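Local coordinates for protein 4-hydroxybenzoyl-CoA Thioesterase (Pseudomonas sp. CBS3, PDB 1LO7) that hydrolyses 4-hydroxybenzoyl-CoA to 4-hydroxybenzoate and coenzyme A, the last step in converting 4-chlorobenzoate to 4-hydroxybenzoate, at residues Gln8-Phe13 and Asp75-Ile80. Sequence-based numbering, arbitrary orientation.
With 4CO (4-hydroxyphenacyl coenzyme A), chain B.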
loop_
_atom_site.group_PDB
_atom_site.type_symbol
_atom_site.label_atom_id
_atom_site.label_comp_id
_atom_site.label_asym_id
_atom_site.label_seq_id
_atom_site.Cartn_x
_atom_site.Cartn_y
_atom_site.Cartn_z
ATOM N N GLN A 8 -10.900 0.553 -16.037
ATOM C CA GLN A 8 -9.568 1.051 -16.311
ATOM C C GLN A 8 -8.844 1.426 -15.046
ATOM O O GLN A 8 -9.459 1.787 -14.022
ATOM C CB GLN A 8 -9.599 2.213 -17.291
ATOM C CG GLN A 8 -10.149 1.738 -18.655
ATOM C CD GLN A 8 -9.706 2.588 -19.827
ATOM O OE1 GLN A 8 -9.095 2.064 -20.765
ATOM N NE2 GLN A 8 -10.024 3.884 -19.787
ATOM N N GLN A 9 -7.513 1.329 -15.131
ATOM C CA GLN A 9 -6.662 1.647 -14.010
ATOM C C GLN A 9 -5.326 2.285 -14.470
ATOM O O GLN A 9 -4.544 1.688 -15.224
ATOM C CB GLN A 9 -6.483 0.400 -13.117
ATOM C CG GLN A 9 -5.524 0.707 -11.951
ATOM C CD GLN A 9 -6.116 1.767 -11.049
ATOM O OE1 GLN A 9 -7.251 1.581 -10.616
ATOM N NE2 GLN A 9 -5.406 2.894 -10.823
ATOM N N ARG A 10 -5.052 3.535 -14.034
ATOM C CA ARG A 10 -3.815 4.182 -14.437
ATOM C C ARG A 10 -2.735 3.821 -13.444
ATOM O O ARG A 10 -3.011 3.762 -12.257
ATOM C CB ARG A 10 -3.884 5.682 -14.662
ATOM C CG ARG A 10 -2.698 6.144 -15.541
ATOM C CD ARG A 10 -2.638 7.654 -15.838
ATOM N NE ARG A 10 -2.490 8.455 -14.611
ATOM C CZ ARG A 10 -3.088 9.640 -14.359
ATOM N NH1 ARG A 10 -3.898 10.250 -15.230
ATOM N NH2 ARG A 10 -2.871 10.242 -13.188
ATOM N N ILE A 11 -1.551 3.560 -13.936
ATOM C CA ILE A 11 -0.466 3.161 -13.047
ATOM C C ILE A 11 0.271 4.417 -12.664
ATOM O O ILE A 11 0.564 5.241 -13.533
ATOM C CB ILE A 11 0.491 2.189 -13.730
ATOM C CG1 ILE A 11 -0.254 0.888 -14.138
ATOM C CG2 ILE A 11 1.692 1.910 -12.789
ATOM C CD1 ILE A 11 0.592 -0.099 -14.995
ATOM N N GLU A 12 0.566 4.518 -11.377
ATOM C CA GLU A 12 1.225 5.675 -10.827
ATOM C C GLU A 12 2.691 5.427 -10.512
ATOM O O GLU A 12 3.111 4.302 -10.381
ATOM C CB GLU A 12 0.445 6.170 -9.580
ATOM C CG GLU A 12 -0.972 6.730 -9.924
ATOM C CD GLU A 12 -0.944 7.884 -10.927
ATOM O OE1 GLU A 12 0.027 8.588 -11.160
ATOM O OE2 GLU A 12 -2.102 8.101 -11.520
ATOM N N PHE A 13 3.473 6.499 -10.378
ATOM C CA PHE A 13 4.871 6.376 -10.088
ATOM C C PHE A 13 5.114 5.546 -8.825
ATOM O O PHE A 13 5.998 4.683 -8.798
ATOM C CB PHE A 13 5.372 7.813 -9.874
ATOM C CG PHE A 13 6.796 7.977 -9.497
ATOM C CD1 PHE A 13 7.764 7.953 -10.483
ATOM C CD2 PHE A 13 7.177 8.180 -8.170
ATOM C CE1 PHE A 13 9.092 8.156 -10.138
ATOM C CE2 PHE A 13 8.511 8.377 -7.800
ATOM C CZ PHE A 13 9.471 8.360 -8.812
ATOM N N ASP A 75 1.999 5.616 -15.953
ATOM C CA ASP A 75 1.386 6.281 -17.099
ATOM C C ASP A 75 0.708 5.284 -18.011
ATOM O O ASP A 75 -0.123 5.659 -18.825
ATOM C CB ASP A 75 2.197 7.332 -17.821
ATOM C CG ASP A 75 2.428 8.518 -16.912
ATOM O OD1 ASP A 75 1.571 8.987 -16.194
ATOM O OD2 ASP A 75 3.646 8.900 -16.892
ATOM N N ASP A 76 1.040 4.010 -17.859
ATOM C CA ASP A 76 0.332 3.035 -18.657
ATOM C C ASP A 76 -1.116 2.961 -18.111
ATOM O O ASP A 76 -1.369 3.007 -16.905
ATOM C CB ASP A 76 0.914 1.579 -18.556
ATOM C CG ASP A 76 2.238 1.435 -19.264
ATOM O OD1 ASP A 76 2.618 2.278 -20.042
ATOM O OD2 ASP A 76 2.926 0.371 -18.918
ATOM N N VAL A 77 -2.068 2.836 -19.027
ATOM C CA VAL A 77 -3.446 2.717 -18.651
ATOM C C VAL A 77 -3.833 1.256 -18.861
ATOM O O VAL A 77 -3.825 0.782 -19.988
ATOM C CB VAL A 77 -4.354 3.651 -19.458
ATOM C CG1 VAL A 77 -5.816 3.286 -19.208
ATOM C CG2 VAL A 77 -4.080 5.084 -19.021
ATOM N N LEU A 78 -4.163 0.565 -17.769
ATOM C CA LEU A 78 -4.550 -0.810 -17.876
ATOM C C LEU A 78 -6.049 -0.952 -18.050
ATOM O O LEU A 78 -6.839 -0.162 -17.531
ATOM C CB LEU A 78 -4.170 -1.587 -16.595
ATOM C CG LEU A 78 -2.711 -1.486 -16.164
ATOM C CD1 LEU A 78 -2.599 -2.128 -14.787
ATOM C CD2 LEU A 78 -1.854 -2.303 -17.112
ATOM N N THR A 79 -6.429 -2.017 -18.771
ATOM C CA THR A 79 -7.811 -2.316 -18.949
ATOM C C THR A 79 -8.019 -3.665 -18.283
ATOM O O THR A 79 -7.303 -4.622 -18.610
ATOM C CB THR A 79 -8.224 -2.355 -20.419
ATOM O OG1 THR A 79 -8.209 -1.039 -20.910
ATOM C CG2 THR A 79 -9.647 -2.863 -20.486
ATOM N N ILE A 80 -8.936 -3.710 -17.320
ATOM C CA ILE A 80 -9.218 -4.958 -16.628
ATOM C C ILE A 80 -10.620 -5.509 -17.024
ATOM O O ILE A 80 -11.616 -4.773 -16.955
ATOM C CB ILE A 80 -9.127 -4.782 -15.120
ATOM C CG1 ILE A 80 -7.842 -4.018 -14.793
ATOM C CG2 ILE A 80 -9.192 -6.174 -14.452
ATOM C CD1 ILE A 80 -7.642 -3.839 -13.291
HETATM N N1A 4CO B . 10.682 22.772 5.093
HETATM C C2A 4CO B . 10.697 23.682 4.073
HETATM N N3A 4CO B . 11.529 23.734 3.066
HETATM C C4A 4CO B . 12.432 22.731 3.100
HETATM C C5A 4CO B . 12.545 21.752 4.072
HETATM C C6A 4CO B . 11.607 21.780 5.115
HETATM N N6A 4CO B . 11.601 20.899 6.093
HETATM N N7A 4CO B . 13.606 20.895 3.797
HETATM C C8A 4CO B . 14.136 21.374 2.664
HETATM N N9A 4CO B . 13.479 22.491 2.218
HETATM C C1D 4CO B . 13.819 23.340 1.072
HETATM C C2D 4CO B . 15.084 24.154 1.329
HETATM O O2D 4CO B . 14.819 25.301 2.140
HETATM C C3D 4CO B . 15.405 24.571 -0.096
HETATM O O3D 4CO B . 14.425 25.454 -0.580
HETATM P P3D 4CO B . 14.800 26.809 -1.301
HETATM O O7A 4CO B . 15.049 27.778 -0.253
HETATM O O8A 4CO B . 15.972 26.614 -2.159
HETATM O O9A 4CO B . 13.572 27.218 -2.161
HETATM C C4D 4CO B . 15.145 23.241 -0.796
HETATM O O4D 4CO B . 14.217 22.505 0.059
HETATM C C5D 4CO B . 16.340 22.413 -1.168
HETATM O O5D 4CO B . 16.924 21.929 0.044
HETATM P P1A 4CO B . 18.491 22.080 0.237
HETATM O O1A 4CO B . 18.691 21.694 1.642
HETATM O O2A 4CO B . 18.959 23.416 -0.055
HETATM O O3A 4CO B . 19.213 21.152 -0.730
HETATM P P2A 4CO B . 19.708 19.635 -0.571
HETATM O O4A 4CO B . 20.153 19.210 -1.916
HETATM O O5A 4CO B . 20.842 19.616 0.350
HETATM O O6A 4CO B . 18.610 18.669 0.186
HETATM C CBP 4CO B . 17.126 16.917 -0.260
HETATM C CCP 4CO B . 17.417 18.400 -0.502
HETATM C CDP 4CO B . 18.290 16.036 -0.746
HETATM C CEP 4CO B . 15.804 16.535 -0.912
HETATM C CAP 4CO B . 17.138 16.588 1.242
HETATM O OAP 4CO B . 16.188 17.402 1.932
HETATM C C9P 4CO B . 16.558 15.198 1.498
HETATM O O9P 4CO B . 17.137 14.212 1.096
HETATM N N8P 4CO B . 15.261 15.125 2.144
HETATM C C7P 4CO B . 14.702 13.768 2.123
HETATM C C6P 4CO B . 13.815 13.532 0.891
HETATM C C5P 4CO B . 12.988 12.262 1.116
HETATM O O5P 4CO B . 13.501 11.176 1.366
HETATM N N4P 4CO B . 11.569 12.485 0.976
HETATM C C3P 4CO B . 10.722 11.345 1.297
HETATM C C2P 4CO B . 10.747 10.308 0.206
HETATM S S1P 4CO B . 10.872 10.974 -1.454
HETATM O O1B 4CO B . 8.057 9.626 -2.416
HETATM C C1B 4CO B . 9.049 9.910 -3.064
HETATM C C2B 4CO B . 8.904 10.624 -4.339
HETATM C C3B 4CO B . 10.067 10.933 -5.087
HETATM C C4B 4CO B . 9.943 11.591 -6.308
HETATM C C5B 4CO B . 8.661 11.915 -6.800
HETATM O O2B 4CO B . 8.511 12.522 -8.065
HETATM C C6B 4CO B . 7.504 11.620 -6.027
HETATM C C7B 4CO B . 7.628 10.967 -4.785
HETATM C CB 4CO B . 10.408 9.587 -2.565
#
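Gln-9 and Leu-78 form the hydrogen-bonded antiparallel pair at the heart of this contact, Gln-9 N reaching Leu-78 O at 2.9 Å and Leu-78 N returning to Gln-9 O at 2.8 Å. The ladder outlasts the regular strand: Ile-11 N bonds to Asp-76 O, and Asp-75 N gives Ile-11 O a nearly straight bond (2.8 Å, 174° at the hydrogen). On the face that carries Leu-78, Ile-11 CD1 sits against the leucine's CG, CD1 and CD2, 3.8 Å from CG; with CG1 anti to the carbonyl carbon (chi1 -61°), the chain reaches back toward the leucine. Trp-30 of helix 25-41, the long helix wrapped by the hot dog sheet, touches both residues and Gln-9. On the other face, Arg-10 CG rests 3.9 Å from Val-77 CG2, while Gln-8 OE1 meets Thr-79 OG1 in a weak interaction at most.

Beyond CG, a bend at chi3 (62°) brings the Arg-10 guanidinium to Glu-12, where NH2 forms a salt bridge to the syn lone pair of OE2 (2.8 Å) and NE adds a weaker bond. Asp-75 OD1 lies well out of the guanidinium plane, 4.4 Å from Arg-10 NE, so only charge links the two. Arg-36 of a neighbouring subunit bridges both Glu-12 OE1 and Asp-75 OD1. A methionine in place of Arg-10 would probably leave Glu-12 OE2 without its cationic mate and the two acids less well balanced. Further along, the Phe-13 ring approaches the hydroxyphenyl group of a bound 4-hydroxyphenacyl-CoA at a tilt, CE2 3.7 Å from C5B of the ligand, with the ligand's O2B over one face of the phenylalanine. Backbone pairing and apolar packing thus join the two strands and the loop residues flanking them, whereas alternating charges tie the segment leading to the ligand into the subunit interface.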